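Local coordinates for protein NAD(P)H-FMN oxidoreductase (Bacillus subtilis, PDB 5LVA) that binds FMN and probably works as an NAD(P)H-dependent flavin or quinone reductase, passing electrons from the nicotinamide cofactor through the bound flavin, at residues L6-P10 with P72-W78; V17-F21 with Y146-G152; I45-Q51 with W78-L84. All coordinates share one frame; numbering follows the deposited sequence.

Contact 1: residues L6-P10 with P72-W78; sequences LAFHP and PPLLKKW. With FMN (flavin mononucleotide), chain C.
Phe8 meets Leu75 and Trp78 in a buried, apolar strand-to-helix contact, formed where strand 3-7 of the flavodoxin-like fold runs out into the loop that leads to the flavin. CG of Phe8 stands beside the backbone N (chi1 -66°), which lays the ring against the first turn of helix 73-82. Leu75 sits over one face of it: its CB lies 3.8 Å from the ring centroid, almost on the normal, a CH-pi contact, while its CD1 reaches Phe8 CE1 at 3.7 Å. The far edge of the same ring points at the face of Trp78, an offset edge-to-face pair with planes at 79° and the centroid of the Phe8 ring 5.6 Å from that of the five-membered ring. Leu6 CD1 comes to the same indole face, toward its rim, 3.8 Å from Trp78 CZ2. Beyond Phe8, the ring of Pro72 touches the Phe8 carbonyl. His9 turns the other way, its NE2 directed at FMN O1P but modelled doubtfully close. Strand 59-65 lies beside this strand end through backbone bonds from Leu6 and Phe8, and its Phe62 packs on both Leu75 and Trp78, while Leu36 of helix 36-39 touches Leu6 and Trp78.

Contact 2: residues V17-F21 with Y146-G152; sequences VNRAF and YVFYQAG. With FMN (flavin mononucleotide), chain C.
Val17 wedges between the phosphate of FMN and the end of strand 141-148, and each of its carbons has its own neighbour. CB lies against the phosphate, 3.6 Å from FMN O2P. From there the two methyls part. CG1, anti to the backbone N (chi1 179°), passes over one face of the Phe21 ring near its rim and comes within 4.1 Å of Phe148 CD2. CG2 points instead into the loop after the strand, where it meets Ala151 CB at 3.7 Å and the backbone N of Gly152. Ala151 CB in turn touches FMN C5', so one methyl-to-methyl contact joins the helix to the loop beside the ribityl chain.

Backbone and side chain share the grip on the phosphate. Val17 N donates to FMN O2P at 2.7 Å, and both Asn18 N and Asn18 ND2 donate to FMN O3P; OD1 of the same amide is held by Gln63 NE2, which fixes which end faces the phosphate. This is the phosphate-binding site of the flavodoxin-like fold: the loop after the first strand delivers backbone N-H groups at the start of helix 17-23, where the helix dipole would probably help to hold the anion.

One turn on, Phe21 joins Tyr146 and Phe148 in an aromatic cluster. Its CZ edge points at the face of Phe148, with Phe21 CZ 3.7 Å from Phe148 CG and the planes at 85°. The edge of Tyr146 approaches Phe21 from the side of its plane opposite Val17 CG1, in an offset edge-to-face pair whose ring centroids, that of Phe21 and that of Tyr146, are 5.8 Å apart. Helix 156-171 closes over the cluster, with Tyr166 stacked on Phe21 and Leu159 touching both Val17 and Phe21.

Contact 3: residues I45-Q51 with W78-L84; sequences IDVEKEQ and WLDHVLL
The indole of Trp78 meets Glu50 at its edge and carries Val82 CG2 on one face, 3.6 Å above the plane and toward the rim, the face turned away from Leu6 and Phe8. At the edge, Trp78 NE1 donates to Glu50 OE1 over 3.1 Å, almost straight (175°) and within the ring plane. The carboxylate stands nearly perpendicular to the indole, and the N-H reaches OE1 from well above the carboxylate plane. A bend in the glutamate chain (chi2 -59°) turns the carboxylate to the indole N-H, while CB and CG pack against Val82, Glu50 CB lying 3.9 Å from Val82 CG2. OE1 is shared with Arg34 in a salt bridge and OE2 is bound by Tyr40 OH; these partners probably keep the buried acid ionised. With Glu50 cut back to an alanine, the indole N-H, the Arg34 charge and the Tyr40 hydroxyl would probably lose their mate, and Val82 the packing of CG.

One residue on, the extended Gln51 side chain makes a second hydrogen bond, from NE2 to Val82 O at 3.1 Å, the donor in the carbonyl plane and the oxygen in the amide plane. Elsewhere aliphatic side chains fill the contact. Ile45 CD1 lies 3.8 Å from Trp78 CA, and Val47 CG2 meets the backbone O of His81 at 3.5 Å. A water bridges Ile45 O and His81 ND1. Helical segments 47-51 and 78-82 cross at 99° with axes 10.2 Å apart, Asp46 capping the start of helix 47-56, while Leu36 of helix 36-39 touches Glu50 and Trp78 and Phe62 of strand 59-65 meets the indole edge-to-face.

Contacts 1 and 3 lie on one side of the parallel sheet and contact 2 on the other, helices flanking both faces as in flavodoxin-like folds. Contacts 1 and 3 have centres 12 Å apart and share helix 73-82 through Trp78; Leu74 of contact 1 also touches Ile45 of contact 3. Contact 2 sits about 16 Å from the centre of contact 1 and about 26 Å from that of contact 3, joining helix 17-23 to edge strand 141-148. Along the chain contact 1 interlocks with both others, whereas contact 3 nests inside the long loop closed by contact 2. Contacts 1 and 2 converge on the FMN phosphate, where His9 packs on Asn18; contact 3 lies away from it.

Contact 1: residues L6-P10 with P72-W78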
# COMPACT_ATOMS: atom_id res chain seq x y z
N LEU A 6 3.38 4.97 0.47
CA LEU A 6 4.05 4.45 1.64
C LEU A 6 4.45 2.99 1.41
O LEU A 6 3.60 2.12 1.43
CB LEU A 6 3.16 4.59 2.86
CG LEU A 6 2.56 5.99 3.03
CD1 LEU A 6 1.61 6.04 4.19
CD2 LEU A 6 3.68 6.97 3.23
N ALA A 7 5.73 2.74 1.19
CA ALA A 7 6.19 1.38 0.91
C ALA A 7 6.65 0.69 2.18
O ALA A 7 7.43 1.25 2.94
CB ALA A 7 7.28 1.38 -0.12
N PHE A 8 6.14 -0.51 2.41
CA PHE A 8 6.48 -1.27 3.61
C PHE A 8 7.11 -2.61 3.26
O PHE A 8 6.42 -3.61 3.08
CB PHE A 8 5.26 -1.50 4.49
CG PHE A 8 4.67 -0.24 5.09
CD1 PHE A 8 3.79 0.54 4.37
CD2 PHE A 8 4.97 0.11 6.39
CE1 PHE A 8 3.23 1.67 4.93
CE2 PHE A 8 4.41 1.25 6.95
CZ PHE A 8 3.54 2.03 6.22
N HIS A 9 8.43 -2.62 3.16
CA HIS A 9 9.18 -3.81 2.90
C HIS A 9 10.41 -3.81 3.80
O HIS A 9 11.13 -2.83 3.87
CB HIS A 9 9.58 -3.87 1.43
CG HIS A 9 10.13 -5.19 1.02
ND1 HIS A 9 11.22 -5.77 1.64
CD2 HIS A 9 9.75 -6.05 0.04
CE1 HIS A 9 11.48 -6.93 1.06
NE2 HIS A 9 10.61 -7.12 0.09
N PRO A 10 10.62 -4.90 4.54
CA PRO A 10 11.69 -4.94 5.54
C PRO A 10 13.07 -4.68 4.97
O PRO A 10 13.93 -4.15 5.67
CB PRO A 10 11.59 -6.36 6.07
CG PRO A 10 10.12 -6.70 5.91
CD PRO A 10 9.74 -6.08 4.61
N PRO A 72 3.46 -6.52 6.16
CA PRO A 72 4.52 -6.56 7.17
C PRO A 72 4.11 -5.82 8.43
O PRO A 72 3.27 -4.95 8.35
CB PRO A 72 5.69 -5.86 6.49
CG PRO A 72 5.47 -6.10 5.06
CD PRO A 72 3.98 -6.08 4.85
N PRO A 73 4.70 -6.16 9.59
CA PRO A 73 4.17 -5.58 10.82
C PRO A 73 4.35 -4.07 10.99
O PRO A 73 3.65 -3.48 11.82
CB PRO A 73 4.92 -6.34 11.92
CG PRO A 73 5.91 -7.15 11.28
CD PRO A 73 5.63 -7.27 9.84
N LEU A 74 5.22 -3.42 10.24
CA LEU A 74 5.43 -1.99 10.43
C LEU A 74 4.22 -1.18 9.96
O LEU A 74 3.92 -0.12 10.50
CB LEU A 74 6.69 -1.53 9.71
CG LEU A 74 7.01 -0.05 9.89
CD1 LEU A 74 7.07 0.32 11.36
CD2 LEU A 74 8.27 0.34 9.16
N LEU A 75 3.51 -1.70 8.97
CA LEU A 75 2.28 -1.07 8.52
C LEU A 75 1.20 -1.17 9.59
O LEU A 75 0.52 -0.19 9.87
CB LEU A 75 1.79 -1.69 7.22
CG LEU A 75 0.40 -1.24 6.74
CD1 LEU A 75 0.26 0.27 6.74
CD2 LEU A 75 0.11 -1.79 5.37
N LYS A 76 1.06 -2.34 10.21
CA LYS A 76 0.11 -2.50 11.31
C LYS A 76 0.38 -1.51 12.45
O LYS A 76 -0.54 -0.90 12.98
CB LYS A 76 0.15 -3.93 11.86
CG LYS A 76 -1.05 -4.23 12.73
CD LYS A 76 -2.32 -3.84 12.00
CE LYS A 76 -3.51 -3.71 12.91
NZ LYS A 76 -3.49 -2.59 13.86
N LYS A 77 1.65 -1.38 12.81
CA LYS A 77 2.09 -0.40 13.79
C LYS A 77 1.85 1.03 13.33
O LYS A 77 1.48 1.89 14.12
CB LYS A 77 3.58 -0.60 14.09
CG LYS A 77 4.09 0.24 15.22
CD LYS A 77 5.53 -0.09 15.50
CE LYS A 77 5.66 -1.41 16.20
NZ LYS A 77 7.08 -1.67 16.56
N TRP A 78 2.05 1.27 12.04
CA TRP A 78 1.74 2.57 11.46
C TRP A 78 0.27 2.95 11.62
O TRP A 78 -0.04 4.06 12.02
CB TRP A 78 2.11 2.59 9.98
CG TRP A 78 2.08 3.94 9.36
CD1 TRP A 78 3.15 4.76 9.16
CD2 TRP A 78 0.94 4.62 8.83
NE1 TRP A 78 2.74 5.91 8.55
CE2 TRP A 78 1.39 5.85 8.34
CE3 TRP A 78 -0.42 4.31 8.73
CZ2 TRP A 78 0.53 6.78 7.75
CZ3 TRP A 78 -1.27 5.24 8.16
CH2 TRP A 78 -0.79 6.45 7.67
N1 FMN C . 2.64 -14.94 -0.80
C2 FMN C . 1.28 -15.18 -0.90
O2 FMN C . 0.75 -15.30 -2.00
N3 FMN C . 0.50 -15.27 0.22
C4 FMN C . 1.05 -15.15 1.46
O4 FMN C . 0.31 -15.23 2.44
C4A FMN C . 2.43 -14.91 1.58
N5 FMN C . 3.01 -14.78 2.81
C5A FMN C . 4.36 -14.55 2.94
C6 FMN C . 4.91 -14.42 4.20
C7 FMN C . 6.26 -14.17 4.37
C7M FMN C . 6.82 -14.03 5.75
C8 FMN C . 7.07 -14.06 3.23
C8M FMN C . 8.54 -13.79 3.36
C9 FMN C . 6.51 -14.20 1.97
C9A FMN C . 5.15 -14.43 1.81
N10 FMN C . 4.58 -14.58 0.55
C10 FMN C . 3.22 -14.81 0.44
C1' FMN C . 5.41 -14.42 -0.69
C2' FMN C . 5.45 -12.88 -0.90
O2' FMN C . 4.14 -12.35 -1.07
C3' FMN C . 6.42 -12.37 -1.98
O3' FMN C . 7.70 -12.70 -1.52
C4' FMN C . 6.28 -10.84 -2.17
O4' FMN C . 4.95 -10.55 -2.48
C5' FMN C . 7.06 -10.13 -3.26
O5' FMN C . 8.40 -9.99 -2.87
P FMN C . 9.36 -8.71 -3.03
O1P FMN C . 10.05 -8.67 -1.71
O2P FMN C . 10.29 -8.96 -4.17
O3P FMN C . 8.73 -7.38 -3.22

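Contact 2: residues V17-F21 with Y146-G152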
# COMPACT_ATOMS: atom_id res chain seq x y z
N VAL A 17 10.44 -7.56 -6.42
CA VAL A 17 9.23 -7.04 -7.06
C VAL A 17 8.91 -5.61 -6.66
O VAL A 17 8.73 -4.74 -7.50
CB VAL A 17 8.01 -7.91 -6.73
CG1 VAL A 17 6.76 -7.33 -7.40
CG2 VAL A 17 8.25 -9.34 -7.16
N ASN A 18 8.81 -5.37 -5.36
CA ASN A 18 8.46 -4.06 -4.86
C ASN A 18 9.50 -3.02 -5.21
O ASN A 18 9.16 -1.87 -5.48
CB ASN A 18 8.25 -4.11 -3.37
CG ASN A 18 6.87 -4.61 -3.02
OD1 ASN A 18 5.91 -3.84 -3.04
ND2 ASN A 18 6.75 -5.89 -2.72
N ARG A 19 10.75 -3.45 -5.23
CA ARG A 19 11.85 -2.60 -5.67
C ARG A 19 11.64 -2.12 -7.11
O ARG A 19 11.75 -0.93 -7.42
CB ARG A 19 13.16 -3.36 -5.54
CG ARG A 19 14.39 -2.59 -5.94
CD ARG A 19 14.45 -1.27 -5.22
NE ARG A 19 15.82 -0.79 -5.11
CZ ARG A 19 16.19 0.28 -4.41
NH1 ARG A 19 15.27 0.99 -3.77
NH2 ARG A 19 17.47 0.64 -4.36
N ALA A 20 11.31 -3.06 -7.99
CA ALA A 20 11.03 -2.74 -9.39
C ALA A 20 9.84 -1.81 -9.55
O ALA A 20 9.83 -0.94 -10.42
CB ALA A 20 10.79 -4.01 -10.16
N PHE A 21 8.83 -2.00 -8.72
CA PHE A 21 7.64 -1.18 -8.78
C PHE A 21 7.96 0.23 -8.32
O PHE A 21 7.61 1.20 -8.98
CB PHE A 21 6.51 -1.77 -7.93
CG PHE A 21 5.88 -2.99 -8.50
CD1 PHE A 21 6.34 -3.54 -9.68
CD2 PHE A 21 4.81 -3.58 -7.87
CE1 PHE A 21 5.76 -4.66 -10.21
CE2 PHE A 21 4.21 -4.70 -8.40
CZ PHE A 21 4.69 -5.24 -9.57
N TYR A 146 -3.94 -2.50 -6.43
CA TYR A 146 -3.06 -3.08 -7.42
C TYR A 146 -2.49 -4.36 -6.87
O TYR A 146 -1.92 -4.38 -5.80
CB TYR A 146 -1.93 -2.15 -7.85
CG TYR A 146 -1.12 -2.81 -8.93
CD1 TYR A 146 -1.63 -2.96 -10.21
CD2 TYR A 146 0.12 -3.37 -8.65
CE1 TYR A 146 -0.92 -3.60 -11.19
CE2 TYR A 146 0.83 -4.01 -9.63
CZ TYR A 146 0.31 -4.12 -10.89
OH TYR A 146 1.02 -4.77 -11.86
N VAL A 147 -2.66 -5.44 -7.61
CA VAL A 147 -2.23 -6.74 -7.14
C VAL A 147 -1.34 -7.39 -8.17
O VAL A 147 -1.66 -7.43 -9.34
CB VAL A 147 -3.43 -7.65 -6.86
CG1 VAL A 147 -2.98 -8.87 -6.10
CG2 VAL A 147 -4.48 -6.91 -6.07
N PHE A 148 -0.20 -7.91 -7.72
CA PHE A 148 0.68 -8.63 -8.62
C PHE A 148 0.91 -10.01 -8.06
O PHE A 148 1.36 -10.16 -6.93
CB PHE A 148 2.00 -7.89 -8.82
CG PHE A 148 2.85 -8.46 -9.91
CD1 PHE A 148 2.57 -8.21 -11.23
CD2 PHE A 148 3.93 -9.25 -9.62
CE1 PHE A 148 3.35 -8.72 -12.23
CE2 PHE A 148 4.71 -9.77 -10.62
CZ PHE A 148 4.41 -9.50 -11.93
N TYR A 149 0.58 -11.01 -8.87
CA TYR A 149 0.65 -12.40 -8.46
C TYR A 149 1.91 -13.05 -9.00
O TYR A 149 2.56 -12.50 -9.88
CB TYR A 149 -0.59 -13.16 -8.95
CG TYR A 149 -1.92 -12.66 -8.40
CD1 TYR A 149 -2.39 -13.10 -7.18
CD2 TYR A 149 -2.70 -11.78 -9.13
CE1 TYR A 149 -3.59 -12.67 -6.69
CE2 TYR A 149 -3.89 -11.33 -8.64
CZ TYR A 149 -4.34 -11.79 -7.42
OH TYR A 149 -5.55 -11.38 -6.92
N GLN A 150 2.24 -14.23 -8.48
CA GLN A 150 3.40 -14.98 -8.94
C GLN A 150 4.68 -14.18 -8.71
O GLN A 150 5.65 -14.32 -9.43
CB GLN A 150 3.27 -15.33 -10.43
CG GLN A 150 2.42 -16.53 -10.74
CD GLN A 150 3.20 -17.81 -10.67
OE1 GLN A 150 2.94 -18.67 -9.83
NE2 GLN A 150 4.16 -17.95 -11.56
N ALA A 151 4.65 -13.34 -7.69
CA ALA A 151 5.73 -12.42 -7.39
C ALA A 151 7.03 -13.16 -7.04
O ALA A 151 7.06 -14.00 -6.14
CB ALA A 151 5.32 -11.50 -6.26
N GLY A 152 8.10 -12.85 -7.76
CA GLY A 152 9.36 -13.54 -7.59
C GLY A 152 9.67 -14.63 -8.60
O GLY A 152 10.82 -14.89 -8.90
N1 FMN C . 2.64 -14.94 -0.80
C2 FMN C . 1.28 -15.18 -0.90
O2 FMN C . 0.75 -15.30 -2.00
N3 FMN C . 0.50 -15.27 0.22
C4 FMN C . 1.05 -15.15 1.46
O4 FMN C . 0.31 -15.23 2.44
C4A FMN C . 2.43 -14.91 1.58
N5 FMN C . 3.01 -14.78 2.81
C5A FMN C . 4.36 -14.55 2.94
C6 FMN C . 4.91 -14.42 4.20
C7 FMN C . 6.26 -14.17 4.37
C7M FMN C . 6.82 -14.03 5.75
C8 FMN C . 7.07 -14.06 3.23
C8M FMN C . 8.54 -13.79 3.36
C9 FMN C . 6.51 -14.20 1.97
C9A FMN C . 5.15 -14.43 1.81
N10 FMN C . 4.58 -14.58 0.55
C10 FMN C . 3.22 -14.81 0.44
C1' FMN C . 5.41 -14.42 -0.69
C2' FMN C . 5.45 -12.88 -0.90
O2' FMN C . 4.14 -12.35 -1.07
C3' FMN C . 6.42 -12.37 -1.98
O3' FMN C . 7.70 -12.70 -1.52
C4' FMN C . 6.28 -10.84 -2.17
O4' FMN C . 4.95 -10.55 -2.48
C5' FMN C . 7.06 -10.13 -3.26
O5' FMN C . 8.40 -9.99 -2.87
P FMN C . 9.36 -8.71 -3.03
O1P FMN C . 10.05 -8.67 -1.71
O2P FMN C . 10.29 -8.96 -4.17
O3P FMN C . 8.73 -7.38 -3.22

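Contact 3: residues I45-Q51 with W78-L84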
# COMPACT_ATOMS: atom_id res chain seq x y z
N ILE A 45 8.13 5.44 15.10
CA ILE A 45 7.51 6.25 14.06
C ILE A 45 7.27 7.68 14.53
O ILE A 45 6.86 7.92 15.65
CB ILE A 45 6.17 5.60 13.61
CG1 ILE A 45 6.45 4.23 13.00
CG2 ILE A 45 5.43 6.48 12.62
CD1 ILE A 45 5.24 3.53 12.45
N ASP A 46 7.58 8.63 13.66
CA ASP A 46 7.31 10.03 13.91
C ASP A 46 5.86 10.31 13.52
O ASP A 46 5.55 10.56 12.36
CB ASP A 46 8.29 10.90 13.12
CG ASP A 46 8.27 12.36 13.52
OD1 ASP A 46 7.19 12.90 13.80
OD2 ASP A 46 9.36 12.97 13.53
N VAL A 47 4.96 10.24 14.50
CA VAL A 47 3.54 10.28 14.22
C VAL A 47 3.13 11.57 13.52
O VAL A 47 2.44 11.53 12.50
CB VAL A 47 2.73 10.09 15.52
CG1 VAL A 47 1.25 10.34 15.29
CG2 VAL A 47 2.96 8.69 16.07
N GLU A 48 3.59 12.69 14.04
CA GLU A 48 3.22 13.99 13.49
C GLU A 48 3.70 14.14 12.06
O GLU A 48 3.00 14.69 11.23
CB GLU A 48 3.78 15.12 14.37
CG GLU A 48 3.34 16.49 13.93
CD GLU A 48 3.80 17.58 14.86
OE1 GLU A 48 4.79 17.36 15.57
OE2 GLU A 48 3.19 18.66 14.86
N LYS A 49 4.90 13.64 11.80
CA LYS A 49 5.47 13.68 10.46
C LYS A 49 4.59 12.93 9.47
O LYS A 49 4.28 13.44 8.40
CB LYS A 49 6.88 13.07 10.47
CG LYS A 49 7.58 13.12 9.11
CD LYS A 49 8.88 12.34 9.12
CE LYS A 49 9.42 12.18 7.71
NZ LYS A 49 10.58 11.22 7.65
N GLU A 50 4.20 11.72 9.85
CA GLU A 50 3.34 10.88 9.04
C GLU A 50 1.98 11.54 8.80
O GLU A 50 1.53 11.63 7.67
CB GLU A 50 3.15 9.52 9.69
CG GLU A 50 4.42 8.81 10.01
CD GLU A 50 5.26 8.56 8.79
OE1 GLU A 50 4.72 8.15 7.75
OE2 GLU A 50 6.48 8.77 8.88
N GLN A 51 1.35 11.98 9.87
CA GLN A 51 0.10 12.72 9.77
C GLN A 51 0.20 13.88 8.80
O GLN A 51 -0.65 14.04 7.94
CB GLN A 51 -0.35 13.23 11.13
CG GLN A 51 -1.01 12.17 11.99
CD GLN A 51 -1.43 12.69 13.33
OE1 GLN A 51 -1.20 13.85 13.66
NE2 GLN A 51 -2.03 11.83 14.13
N TRP A 78 2.05 1.27 12.04
CA TRP A 78 1.74 2.57 11.46
C TRP A 78 0.27 2.95 11.62
O TRP A 78 -0.04 4.06 12.02
CB TRP A 78 2.11 2.59 9.98
CG TRP A 78 2.08 3.94 9.36
CD1 TRP A 78 3.15 4.76 9.16
CD2 TRP A 78 0.94 4.62 8.83
NE1 TRP A 78 2.74 5.91 8.55
CE2 TRP A 78 1.39 5.85 8.34
CE3 TRP A 78 -0.42 4.31 8.73
CZ2 TRP A 78 0.53 6.78 7.75
CZ3 TRP A 78 -1.27 5.24 8.16
CH2 TRP A 78 -0.79 6.45 7.67
N LEU A 79 -0.63 2.03 11.31
CA LEU A 79 -2.06 2.28 11.47
C LEU A 79 -2.37 2.60 12.92
O LEU A 79 -3.00 3.60 13.22
CB LEU A 79 -2.88 1.08 11.00
CG LEU A 79 -2.70 0.67 9.53
CD1 LEU A 79 -3.35 -0.66 9.27
CD2 LEU A 79 -3.24 1.73 8.58
N ASP A 80 -1.90 1.73 13.81
CA ASP A 80 -2.17 1.87 15.23
C ASP A 80 -1.71 3.19 15.78
O ASP A 80 -2.42 3.83 16.56
CB ASP A 80 -1.51 0.73 16.01
CG ASP A 80 -2.19 -0.59 15.79
OD1 ASP A 80 -3.21 -0.62 15.08
OD2 ASP A 80 -1.70 -1.61 16.32
N HIS A 81 -0.51 3.60 15.37
CA HIS A 81 0.14 4.74 15.99
C HIS A 81 -0.20 6.06 15.33
O HIS A 81 -0.20 7.10 15.99
CB HIS A 81 1.65 4.54 15.98
CG HIS A 81 2.11 3.48 16.93
ND1 HIS A 81 3.40 3.42 17.40
CD2 HIS A 81 1.45 2.44 17.48
CE1 HIS A 81 3.51 2.38 18.21
NE2 HIS A 81 2.35 1.77 18.28
N VAL A 82 -0.49 6.04 14.03
CA VAL A 82 -0.73 7.27 13.30
C VAL A 82 -2.21 7.68 13.26
O VAL A 82 -2.52 8.86 13.44
CB VAL A 82 -0.18 7.17 11.86
CG1 VAL A 82 -0.49 8.42 11.06
CG2 VAL A 82 1.33 6.93 11.89
N LEU A 83 -3.11 6.72 13.06
CA LEU A 83 -4.54 7.02 12.94
C LEU A 83 -5.23 7.26 14.28
O LEU A 83 -5.87 6.38 14.83
CB LEU A 83 -5.24 5.90 12.19
CG LEU A 83 -4.67 5.56 10.82
CD1 LEU A 83 -5.30 4.31 10.31
CD2 LEU A 83 -4.90 6.69 9.84
N LEU A 84 -5.10 8.48 14.80
CA LEU A 84 -5.52 8.76 16.17
C LEU A 84 -6.83 9.54 16.29
O LEU A 84 -7.25 10.22 15.36
CB LEU A 84 -4.41 9.51 16.90
CG LEU A 84 -3.08 8.77 17.02
CD1 LEU A 84 -2.07 9.64 17.71
CD2 LEU A 84 -3.25 7.48 17.77
O HOH W 1 4.90 5.99 17.07
O HOH W 2 5.64 3.94 16.66